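Local coordinates for protein RNA-dependent RNA Polymerase (Bombyx mori cytoplasmic polyhedrosis virus, PDB 6TZ0) that catalyses RNA-templated RNA synthesis, making fully conservative plus strands in transcription and complementary minus strands in genome replication, at residues 500-511 with 641-650; 564-575 with 603-613. All blocks are in the same frame, centred on the assembly; numbering follows the deposited sequence.

Interaction 1: 500-511 with 641-650; sequences SFMPYTIGKQIY and RADTSTHHTV
Ser-500 meets the turn ahead of helix 644-665 through its hydroxyl, which lies against the methyl of Ala-642 and accepts a weak bond from Ala-642 N (N to OG 3.5 Å, 155° at the hydrogen). The same OG is bonded to Leu-497 O, while Ser-500 CB rests at the edge of the Arg-641 guanidinium, whose extended chain runs on to a salt bridge with Glu-612. Pro-503 sets its CB 3.4 Å from Asp-643 OD2. One residue on, Tyr-504 lays its CB on Asp-643 CB (3.7 Å). The ring slants past Ala-642 O, carried there by a chi1 of 168° that sets CG anti to N, and reaches the methyl of Thr-646, CD1 to CG2 3.8 Å. The partner segment carries the loop-to-helix turn of polymerase motif B; Thr-649, on its helix, stands about 9 Å, side chain to side chain, from Asp-680 and Asp-681, the magnesium-binding aspartates of motif C. Gly-507 presents bare backbone here, and its O lies against Val-650 CG2. That same methyl receives Ile-510, CG2 to CG2 3.8 Å. Tyr-511 comes in edge first, its OH against the methyl and CA of Thr-646 and its CE1 3.6 Å from Thr-649 CG2. Thr-649 OG1 gives a 2.8 Å bond to Ser-645 O from above the carbonyl plane, consistent with the rotation that brings CG2 to the ring; Ser-645 O also accepts from Thr-649 N.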
loop_
_atom_site.group_PDB
_atom_site.type_symbol
_atom_site.label_atom_id
_atom_site.label_comp_id
_atom_site.label_asym_id
_atom_site.label_seq_id
_atom_site.Cartn_x
_atom_site.Cartn_y
_atom_site.Cartn_z
ATOM N N SER A 500 11.031 6.932 5.092
ATOM C CA SER A 500 9.941 6.504 5.950
ATOM C C SER A 500 10.164 5.130 6.561
ATOM O O SER A 500 9.213 4.549 7.090
ATOM C CB SER A 500 8.636 6.506 5.160
ATOM O OG SER A 500 8.680 5.557 4.113
ATOM N N PHE A 501 11.382 4.598 6.513
ATOM C CA PHE A 501 11.578 3.224 6.950
ATOM C C PHE A 501 11.848 3.139 8.446
ATOM O O PHE A 501 11.338 2.238 9.120
ATOM C CB PHE A 501 12.703 2.574 6.156
ATOM C CG PHE A 501 12.887 1.128 6.465
ATOM C CD1 PHE A 501 11.938 0.205 6.068
ATOM C CD2 PHE A 501 14.012 0.685 7.135
ATOM C CE1 PHE A 501 12.098 -1.128 6.348
ATOM C CE2 PHE A 501 14.173 -0.645 7.417
ATOM C CZ PHE A 501 13.217 -1.553 7.022
ATOM N N MET A 502 12.650 4.052 8.982
ATOM C CA MET A 502 12.893 4.055 10.422
ATOM C C MET A 502 11.693 4.507 11.265
ATOM O O MET A 502 11.514 3.936 12.355
ATOM C CB MET A 502 14.161 4.871 10.722
ATOM C CG MET A 502 14.622 4.845 12.175
ATOM S SD MET A 502 15.018 3.218 12.829
ATOM C CE MET A 502 16.609 2.927 12.080
ATOM N N PRO A 503 10.841 5.476 10.858
ATOM C CA PRO A 503 9.566 5.638 11.587
ATOM C C PRO A 503 8.674 4.405 11.571
ATOM O O PRO A 503 8.029 4.100 12.584
ATOM C CB PRO A 503 8.911 6.822 10.870
ATOM C CG PRO A 503 10.029 7.608 10.396
ATOM C CD PRO A 503 11.074 6.648 9.986
ATOM N N TYR A 504 8.647 3.675 10.453
ATOM C CA TYR A 504 7.932 2.406 10.387
ATOM C C TYR A 504 8.518 1.376 11.339
ATOM O O TYR A 504 7.779 0.666 12.026
ATOM C CB TYR A 504 7.947 1.875 8.953
ATOM C CG TYR A 504 7.485 0.446 8.836
ATOM C CD1 TYR A 504 6.158 0.105 9.026
ATOM C CD2 TYR A 504 8.387 -0.567 8.542
ATOM C CE1 TYR A 504 5.741 -1.201 8.928
ATOM C CE2 TYR A 504 7.983 -1.874 8.451
ATOM C CZ TYR A 504 6.657 -2.184 8.641
ATOM O OH TYR A 504 6.249 -3.488 8.540
ATOM N N THR A 505 9.844 1.284 11.393
ATOM C CA THR A 505 10.502 0.302 12.246
ATOM C C THR A 505 10.277 0.614 13.719
ATOM O O THR A 505 10.093 -0.297 14.533
ATOM C CB THR A 505 11.990 0.271 11.905
ATOM O OG1 THR A 505 12.141 -0.048 10.519
ATOM C CG2 THR A 505 12.731 -0.756 12.728
ATOM N N ILE A 506 10.239 1.898 14.071
ATOM C CA ILE A 506 9.986 2.276 15.457
ATOM C C ILE A 506 8.535 2.009 15.837
ATOM O O ILE A 506 8.258 1.361 16.853
ATOM C CB ILE A 506 10.379 3.743 15.689
ATOM C CG1 ILE A 506 11.899 3.888 15.636
ATOM C CG2 ILE A 506 9.796 4.265 16.981
ATOM C CD1 ILE A 506 12.367 5.305 15.643
ATOM N N GLY A 507 7.585 2.484 15.031
ATOM C CA GLY A 507 6.184 2.278 15.362
ATOM C C GLY A 507 5.695 0.849 15.221
ATOM O O GLY A 507 4.630 0.526 15.752
ATOM N N LYS A 508 6.439 -0.004 14.520
ATOM C CA LYS A 508 6.082 -1.406 14.386
ATOM C C LYS A 508 6.307 -2.177 15.680
ATOM O O LYS A 508 5.668 -3.210 15.895
ATOM C CB LYS A 508 6.909 -1.994 13.238
ATOM C CG LYS A 508 6.641 -3.415 12.830
ATOM C CD LYS A 508 7.593 -3.801 11.717
ATOM C CE LYS A 508 7.344 -5.213 11.243
ATOM N NZ LYS A 508 7.695 -6.200 12.296
ATOM N N GLN A 509 7.178 -1.685 16.560
ATOM C CA GLN A 509 7.531 -2.435 17.754
ATOM C C GLN A 509 6.456 -2.385 18.828
ATOM O O GLN A 509 6.472 -3.226 19.730
ATOM C CB GLN A 509 8.844 -1.917 18.329
ATOM C CG GLN A 509 10.004 -1.971 17.369
ATOM C CD GLN A 509 10.331 -3.367 16.905
ATOM O OE1 GLN A 509 10.271 -4.325 17.672
ATOM N NE2 GLN A 509 10.683 -3.491 15.635
ATOM N N ILE A 510 5.518 -1.437 18.753
ATOM C CA ILE A 510 4.499 -1.306 19.793
ATOM C C ILE A 510 3.417 -2.369 19.672
ATOM O O ILE A 510 2.657 -2.580 20.624
ATOM C CB ILE A 510 3.915 0.122 19.762
ATOM C CG1 ILE A 510 3.279 0.499 21.105
ATOM C CG2 ILE A 510 2.881 0.260 18.673
ATOM C CD1 ILE A 510 2.984 1.960 21.269
ATOM N N TYR A 511 3.348 -3.079 18.541
ATOM C CA TYR A 511 2.378 -4.159 18.407
ATOM C C TYR A 511 2.704 -5.341 19.303
ATOM O O TYR A 511 1.800 -6.098 19.662
ATOM C CB TYR A 511 2.297 -4.665 16.972
ATOM C CG TYR A 511 1.862 -3.655 15.948
ATOM C CD1 TYR A 511 0.615 -3.074 16.018
ATOM C CD2 TYR A 511 2.654 -3.366 14.851
ATOM C CE1 TYR A 511 0.197 -2.174 15.072
ATOM C CE2 TYR A 511 2.240 -2.471 13.894
ATOM C CZ TYR A 511 1.009 -1.877 14.014
ATOM O OH TYR A 511 0.578 -0.987 13.070
ATOM N N ARG A 641 3.313 4.402 1.432
ATOM C CA ARG A 641 4.476 4.696 2.243
ATOM C C ARG A 641 4.755 3.501 3.156
ATOM O O ARG A 641 3.947 2.578 3.265
ATOM C CB ARG A 641 4.189 5.978 3.019
ATOM C CG ARG A 641 5.344 6.736 3.567
ATOM C CD ARG A 641 4.827 8.008 4.176
ATOM N NE ARG A 641 5.880 8.777 4.814
ATOM C CZ ARG A 641 5.675 9.920 5.449
ATOM N NH1 ARG A 641 6.692 10.553 6.000
ATOM N NH2 ARG A 641 4.453 10.425 5.533
ATOM N N ALA A 642 5.923 3.502 3.798
ATOM C CA ALA A 642 6.286 2.368 4.639
ATOM C C ALA A 642 5.481 2.355 5.932
ATOM O O ALA A 642 4.972 1.306 6.340
ATOM C CB ALA A 642 7.783 2.385 4.930
ATOM N N ASP A 643 5.316 3.514 6.562
ATOM C CA ASP A 643 4.657 3.624 7.860
ATOM C C ASP A 643 3.201 4.053 7.754
ATOM O O ASP A 643 2.720 4.790 8.613
ATOM C CB ASP A 643 5.430 4.583 8.763
ATOM C CG ASP A 643 5.618 5.961 8.152
ATOM O OD1 ASP A 643 5.232 6.186 6.988
ATOM O OD2 ASP A 643 6.163 6.835 8.853
ATOM N N THR A 644 2.466 3.623 6.730
ATOM C CA THR A 644 1.131 4.178 6.545
ATOM C C THR A 644 0.101 3.571 7.495
ATOM O O THR A 644 -0.700 4.303 8.080
ATOM C CB THR A 644 0.693 4.048 5.081
ATOM O OG1 THR A 644 -0.662 4.492 4.949
ATOM C CG2 THR A 644 0.875 2.627 4.523
ATOM N N SER A 645 0.109 2.257 7.688
ATOM C CA SER A 645 -0.869 1.654 8.579
ATOM C C SER A 645 -0.477 1.835 10.036
ATOM O O SER A 645 -1.350 2.053 10.893
ATOM C CB SER A 645 -1.027 0.172 8.242
ATOM O OG SER A 645 -1.921 -0.471 9.126
ATOM N N THR A 646 0.828 1.784 10.319
ATOM C CA THR A 646 1.312 1.933 11.682
ATOM C C THR A 646 1.064 3.325 12.225
ATOM O O THR A 646 0.817 3.461 13.422
ATOM C CB THR A 646 2.804 1.624 11.773
ATOM O OG1 THR A 646 3.538 2.582 11.009
ATOM C CG2 THR A 646 3.093 0.244 11.237
ATOM N N HIS A 647 1.106 4.347 11.366
ATOM C CA HIS A 647 0.831 5.712 11.804
ATOM C C HIS A 647 -0.577 5.849 12.357
ATOM O O HIS A 647 -0.766 6.320 13.486
ATOM C CB HIS A 647 1.032 6.688 10.651
ATOM C CG HIS A 647 0.728 8.108 11.006
ATOM N ND1 HIS A 647 -0.536 8.645 10.912
ATOM C CD2 HIS A 647 1.525 9.103 11.453
ATOM C CE1 HIS A 647 -0.505 9.908 11.294
ATOM N NE2 HIS A 647 0.733 10.212 11.626
ATOM N N HIS A 648 -1.574 5.424 11.582
ATOM C CA HIS A 648 -2.958 5.561 12.012
ATOM C C HIS A 648 -3.264 4.654 13.192
ATOM O O HIS A 648 -3.990 5.062 14.105
ATOM C CB HIS A 648 -3.905 5.266 10.852
ATOM C CG HIS A 648 -3.688 6.145 9.661
ATOM N ND1 HIS A 648 -3.897 7.505 9.688
ATOM C CD2 HIS A 648 -3.330 5.850 8.393
ATOM C CE1 HIS A 648 -3.646 8.018 8.498
ATOM N NE2 HIS A 648 -3.298 7.033 7.694
ATOM N N THR A 649 -2.656 3.461 13.232
ATOM C CA THR A 649 -2.872 2.548 14.350
ATOM C C THR A 649 -2.316 3.115 15.654
ATOM O O THR A 649 -3.014 3.139 16.679
ATOM C CB THR A 649 -2.230 1.202 14.043
ATOM O OG1 THR A 649 -2.774 0.683 12.829
ATOM C CG2 THR A 649 -2.513 0.232 15.159
ATOM N N VAL A 650 -1.065 3.597 15.619
ATOM C CA VAL A 650 -0.424 4.169 16.799
ATOM C C VAL A 650 -1.157 5.415 17.268
ATOM O O VAL A 650 -1.433 5.568 18.464
ATOM C CB VAL A 650 1.062 4.449 16.505
ATOM C CG1 VAL A 650 1.667 5.342 17.554
ATOM C CG2 VAL A 650 1.841 3.153 16.482
#

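Interaction 2: 564-575 with 603-613; sequences NTFVLDVASKCT and NAAWQACALEA
Helices 564-573 and 604-613 form an antiparallel pair, 160° between their directions and axes only 8.2 Å apart at the closest, joined along the chain by strands 585-591 and 598-602 of the sheet beside them. In register the helices come closest at Ala-571 and Trp-606, CA to CA 4.7 Å, where the small methyl of Ala-571 sits against CA and CB of Trp-606. From there the indole, its CG anti to the backbone N (chi1 179°), reaches across the first helix, between Leu-568 and Ser-572. Ser-572 CB stands over the centre of its six-membered ring in a CH-pi contact, 3.9 Å from the centroid, while Leu-568 CD2 abuts the five-membered ring at its edge, 3.7 Å from CD1. Trp-606 NE1 is bonded to Leu-381 O of the neighbouring strand, which should help fix the ring's rotation. Farther along, Val-567 CG1 packs on Cys-609 SG (3.7 Å), and the amide of Asn-564 covers the methyl of Ala-613. At the opposite end Asn-603 is the N-cap: OD1 weakly accepts from Trp-606 N, and ND2 makes a weak 3.3 Å bond to Cys-574 SG.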
loop_
_atom_site.group_PDB
_atom_site.type_symbol
_atom_site.label_atom_id
_atom_site.label_comp_id
_atom_site.label_asym_id
_atom_site.label_seq_id
_atom_site.Cartn_x
_atom_site.Cartn_y
_atom_site.Cartn_z
ATOM N N ASN A 564 5.271 12.178 15.137
ATOM C CA ASN A 564 6.679 12.559 15.062
ATOM C C ASN A 564 7.300 12.764 16.437
ATOM O O ASN A 564 8.486 12.485 16.612
ATOM C CB ASN A 564 6.863 13.827 14.233
ATOM C CG ASN A 564 6.658 13.597 12.764
ATOM O OD1 ASN A 564 6.999 12.543 12.239
ATOM N ND2 ASN A 564 6.137 14.599 12.078
ATOM N N THR A 565 6.525 13.248 17.415
ATOM C CA THR A 565 7.045 13.376 18.780
ATOM C C THR A 565 7.396 12.022 19.381
ATOM O O THR A 565 8.433 11.878 20.038
ATOM C CB THR A 565 6.038 14.074 19.688
ATOM O OG1 THR A 565 4.821 13.325 19.709
ATOM C CG2 THR A 565 5.757 15.456 19.215
ATOM N N PHE A 566 6.534 11.027 19.174
ATOM C CA PHE A 566 6.788 9.669 19.646
ATOM C C PHE A 566 8.014 9.064 18.971
ATOM O O PHE A 566 8.863 8.442 19.634
ATOM C CB PHE A 566 5.529 8.836 19.400
ATOM C CG PHE A 566 5.683 7.377 19.670
ATOM C CD1 PHE A 566 5.802 6.898 20.957
ATOM C CD2 PHE A 566 5.650 6.471 18.621
ATOM C CE1 PHE A 566 5.931 5.540 21.189
ATOM C CE2 PHE A 566 5.778 5.121 18.846
ATOM C CZ PHE A 566 5.916 4.654 20.129
ATOM N N VAL A 567 8.139 9.274 17.657
ATOM C CA VAL A 567 9.288 8.772 16.912
ATOM C C VAL A 567 10.575 9.447 17.372
ATOM O O VAL A 567 11.605 8.788 17.537
ATOM C CB VAL A 567 9.040 8.946 15.402
ATOM C CG1 VAL A 567 10.274 8.632 14.595
ATOM C CG2 VAL A 567 7.936 8.028 14.970
ATOM N N LEU A 568 10.527 10.752 17.650
ATOM C CA LEU A 568 11.728 11.447 18.099
ATOM C C LEU A 568 12.098 11.093 19.533
ATOM O O LEU A 568 13.286 11.079 19.864
ATOM C CB LEU A 568 11.564 12.955 17.943
ATOM C CG LEU A 568 11.625 13.465 16.508
ATOM C CD1 LEU A 568 11.324 14.945 16.454
ATOM C CD2 LEU A 568 12.980 13.182 15.922
ATOM N N ASP A 569 11.115 10.763 20.379
ATOM C CA ASP A 569 11.420 10.272 21.723
ATOM C C ASP A 569 12.162 8.944 21.673
ATOM O O ASP A 569 13.207 8.775 22.325
ATOM C CB ASP A 569 10.139 10.109 22.538
ATOM C CG ASP A 569 9.542 11.423 22.960
ATOM O OD1 ASP A 569 10.301 12.400 23.110
ATOM O OD2 ASP A 569 8.313 11.476 23.164
ATOM N N VAL A 570 11.642 7.994 20.890
ATOM C CA VAL A 570 12.296 6.692 20.786
ATOM C C VAL A 570 13.655 6.827 20.106
ATOM O O VAL A 570 14.626 6.172 20.496
ATOM C CB VAL A 570 11.388 5.697 20.044
ATOM C CG1 VAL A 570 12.048 4.342 19.947
ATOM C CG2 VAL A 570 10.070 5.574 20.741
ATOM N N ALA A 571 13.759 7.718 19.119
ATOM C CA ALA A 571 15.016 7.905 18.409
ATOM C C ALA A 571 16.067 8.572 19.279
ATOM O O ALA A 571 17.257 8.284 19.131
ATOM C CB ALA A 571 14.779 8.725 17.146
ATOM N N SER A 572 15.659 9.455 20.187
ATOM C CA SER A 572 16.624 10.056 21.094
ATOM C C SER A 572 17.082 9.059 22.146
ATOM O O SER A 572 18.252 9.068 22.544
ATOM C CB SER A 572 16.025 11.285 21.761
ATOM O OG SER A 572 15.014 10.906 22.671
ATOM N N LYS A 573 16.184 8.179 22.604
ATOM C CA LYS A 573 16.584 7.241 23.651
ATOM C C LYS A 573 17.481 6.108 23.159
ATOM O O LYS A 573 18.177 5.504 23.976
ATOM C CB LYS A 573 15.362 6.642 24.344
ATOM C CG LYS A 573 14.677 7.574 25.319
ATOM C CD LYS A 573 13.466 6.916 25.937
ATOM C CE LYS A 573 12.888 7.756 27.065
ATOM N NZ LYS A 573 12.339 9.056 26.602
ATOM N N CYS A 574 17.496 5.802 21.867
ATOM C CA CYS A 574 18.182 4.602 21.412
ATOM C C CYS A 574 19.663 4.876 21.156
ATOM O O CYS A 574 20.168 5.978 21.371
ATOM C CB CYS A 574 17.505 4.035 20.165
ATOM S SG CYS A 574 17.576 5.071 18.703
ATOM N N THR A 575 20.377 3.841 20.711
ATOM C CA THR A 575 21.803 3.933 20.386
ATOM C C THR A 575 22.023 3.107 19.120
ATOM O O THR A 575 22.318 1.911 19.191
ATOM C CB THR A 575 22.661 3.436 21.543
ATOM O OG1 THR A 575 22.323 4.156 22.733
ATOM C CG2 THR A 575 24.139 3.658 21.256
ATOM N N ASN A 603 22.824 9.863 17.414
ATOM C CA ASN A 603 23.027 8.628 16.672
ATOM C C ASN A 603 22.399 8.732 15.281
ATOM O O ASN A 603 21.814 9.750 14.913
ATOM C CB ASN A 603 22.510 7.423 17.462
ATOM C CG ASN A 603 21.040 7.512 17.818
ATOM O OD1 ASN A 603 20.366 8.470 17.507
ATOM N ND2 ASN A 603 20.535 6.477 18.456
ATOM N N ALA A 604 22.510 7.652 14.502
ATOM C CA ALA A 604 22.145 7.702 13.089
ATOM C C ALA A 604 20.637 7.740 12.887
ATOM O O ALA A 604 20.139 8.450 12.001
ATOM C CB ALA A 604 22.737 6.499 12.361
ATOM N N ALA A 605 19.900 6.973 13.692
ATOM C CA ALA A 605 18.456 6.870 13.533
ATOM C C ALA A 605 17.755 8.178 13.854
ATOM O O ALA A 605 16.763 8.523 13.210
ATOM C CB ALA A 605 17.916 5.759 14.422
ATOM N N TRP A 606 18.276 8.930 14.819
ATOM C CA TRP A 606 17.652 10.190 15.194
ATOM C C TRP A 606 17.956 11.273 14.167
ATOM O O TRP A 606 17.112 12.137 13.904
ATOM C CB TRP A 606 18.086 10.522 16.622
ATOM C CG TRP A 606 17.617 11.760 17.263
ATOM C CD1 TRP A 606 16.429 12.385 17.071
ATOM C CD2 TRP A 606 18.213 12.383 18.397
ATOM N NE1 TRP A 606 16.308 13.444 17.927
ATOM C CE2 TRP A 606 17.390 13.456 18.764
ATOM C CE3 TRP A 606 19.391 12.161 19.112
ATOM C CZ2 TRP A 606 17.708 14.313 19.806
ATOM C CZ3 TRP A 606 19.706 13.017 20.143
ATOM C CH2 TRP A 606 18.869 14.076 20.480
ATOM N N GLN A 607 19.104 11.169 13.490
ATOM C CA GLN A 607 19.380 12.008 12.325
ATOM C C GLN A 607 18.406 11.719 11.193
ATOM O O GLN A 607 17.864 12.645 10.577
ATOM C CB GLN A 607 20.805 11.785 11.829
ATOM C CG GLN A 607 21.884 12.233 12.760
ATOM C CD GLN A 607 23.251 11.916 12.229
ATOM O OE1 GLN A 607 23.395 11.428 11.118
ATOM N NE2 GLN A 607 24.265 12.135 13.043
ATOM N N ALA A 608 18.175 10.432 10.906
ATOM C CA ALA A 608 17.266 10.059 9.824
ATOM C C ALA A 608 15.833 10.474 10.122
ATOM O O ALA A 608 15.143 11.008 9.247
ATOM C CB ALA A 608 17.335 8.557 9.571
ATOM N N CYS A 609 15.380 10.263 11.357
ATOM C CA CYS A 609 14.013 10.612 11.714
ATOM C C CYS A 609 13.806 12.118 11.754
ATOM O O CYS A 609 12.754 12.608 11.334
ATOM C CB CYS A 609 13.646 9.980 13.051
ATOM S SG CYS A 609 13.538 8.200 12.977
ATOM N N ALA A 610 14.805 12.874 12.213
ATOM C CA ALA A 610 14.664 14.323 12.237
ATOM C C ALA A 610 14.701 14.909 10.835
ATOM O O ALA A 610 13.966 15.858 10.535
ATOM C CB ALA A 610 15.758 14.934 13.100
ATOM N N LEU A 611 15.532 14.344 9.955
ATOM C CA LEU A 611 15.585 14.834 8.586
ATOM C C LEU A 611 14.329 14.468 7.814
ATOM O O LEU A 611 13.907 15.223 6.934
ATOM C CB LEU A 611 16.840 14.298 7.897
ATOM C CG LEU A 611 17.263 14.887 6.551
ATOM C CD1 LEU A 611 18.765 14.954 6.481
ATOM C CD2 LEU A 611 16.756 14.066 5.391
ATOM N N GLU A 612 13.714 13.331 8.129
ATOM C CA GLU A 612 12.439 13.014 7.503
ATOM C C GLU A 612 11.331 13.918 8.022
ATOM O O GLU A 612 10.519 14.416 7.236
ATOM C CB GLU A 612 12.098 11.542 7.721
ATOM C CG GLU A 612 10.910 11.048 6.920
ATOM C CD GLU A 612 9.598 11.203 7.658
ATOM O OE1 GLU A 612 9.603 11.106 8.900
ATOM O OE2 GLU A 612 8.573 11.465 7.003
ATOM N N ALA A 613 11.271 14.135 9.337
ATOM C CA ALA A 613 10.209 14.946 9.915
ATOM C C ALA A 613 10.323 16.416 9.547
ATOM O O ALA A 613 9.309 17.116 9.540
ATOM C CB ALA A 613 10.204 14.796 11.433
#

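In the fold
The two contacts lie 13 Å apart, centre to centre, and interaction 2 is nested within the chain loop that interaction 1 closes: 500-511 comes first, then 564-575, 603-613 and finally 641-650. Helix 501-508 joins them, since another face of it packs on the antiparallel pair: Met-502 CG lies 3.6 Å from Cys-609 SG, and Ile-506 CG2 lies 3.7 Å from Val-570 CG1. Pro-503 CG adds a contact with Glu-612 OE1 (3.8 Å). All four segments belong to the central polymerase domain, and helix 557-573 follows motif A closely; the cluster thus connects the elements around the metal site to the more distant helix pair, which probably belongs to the fingers.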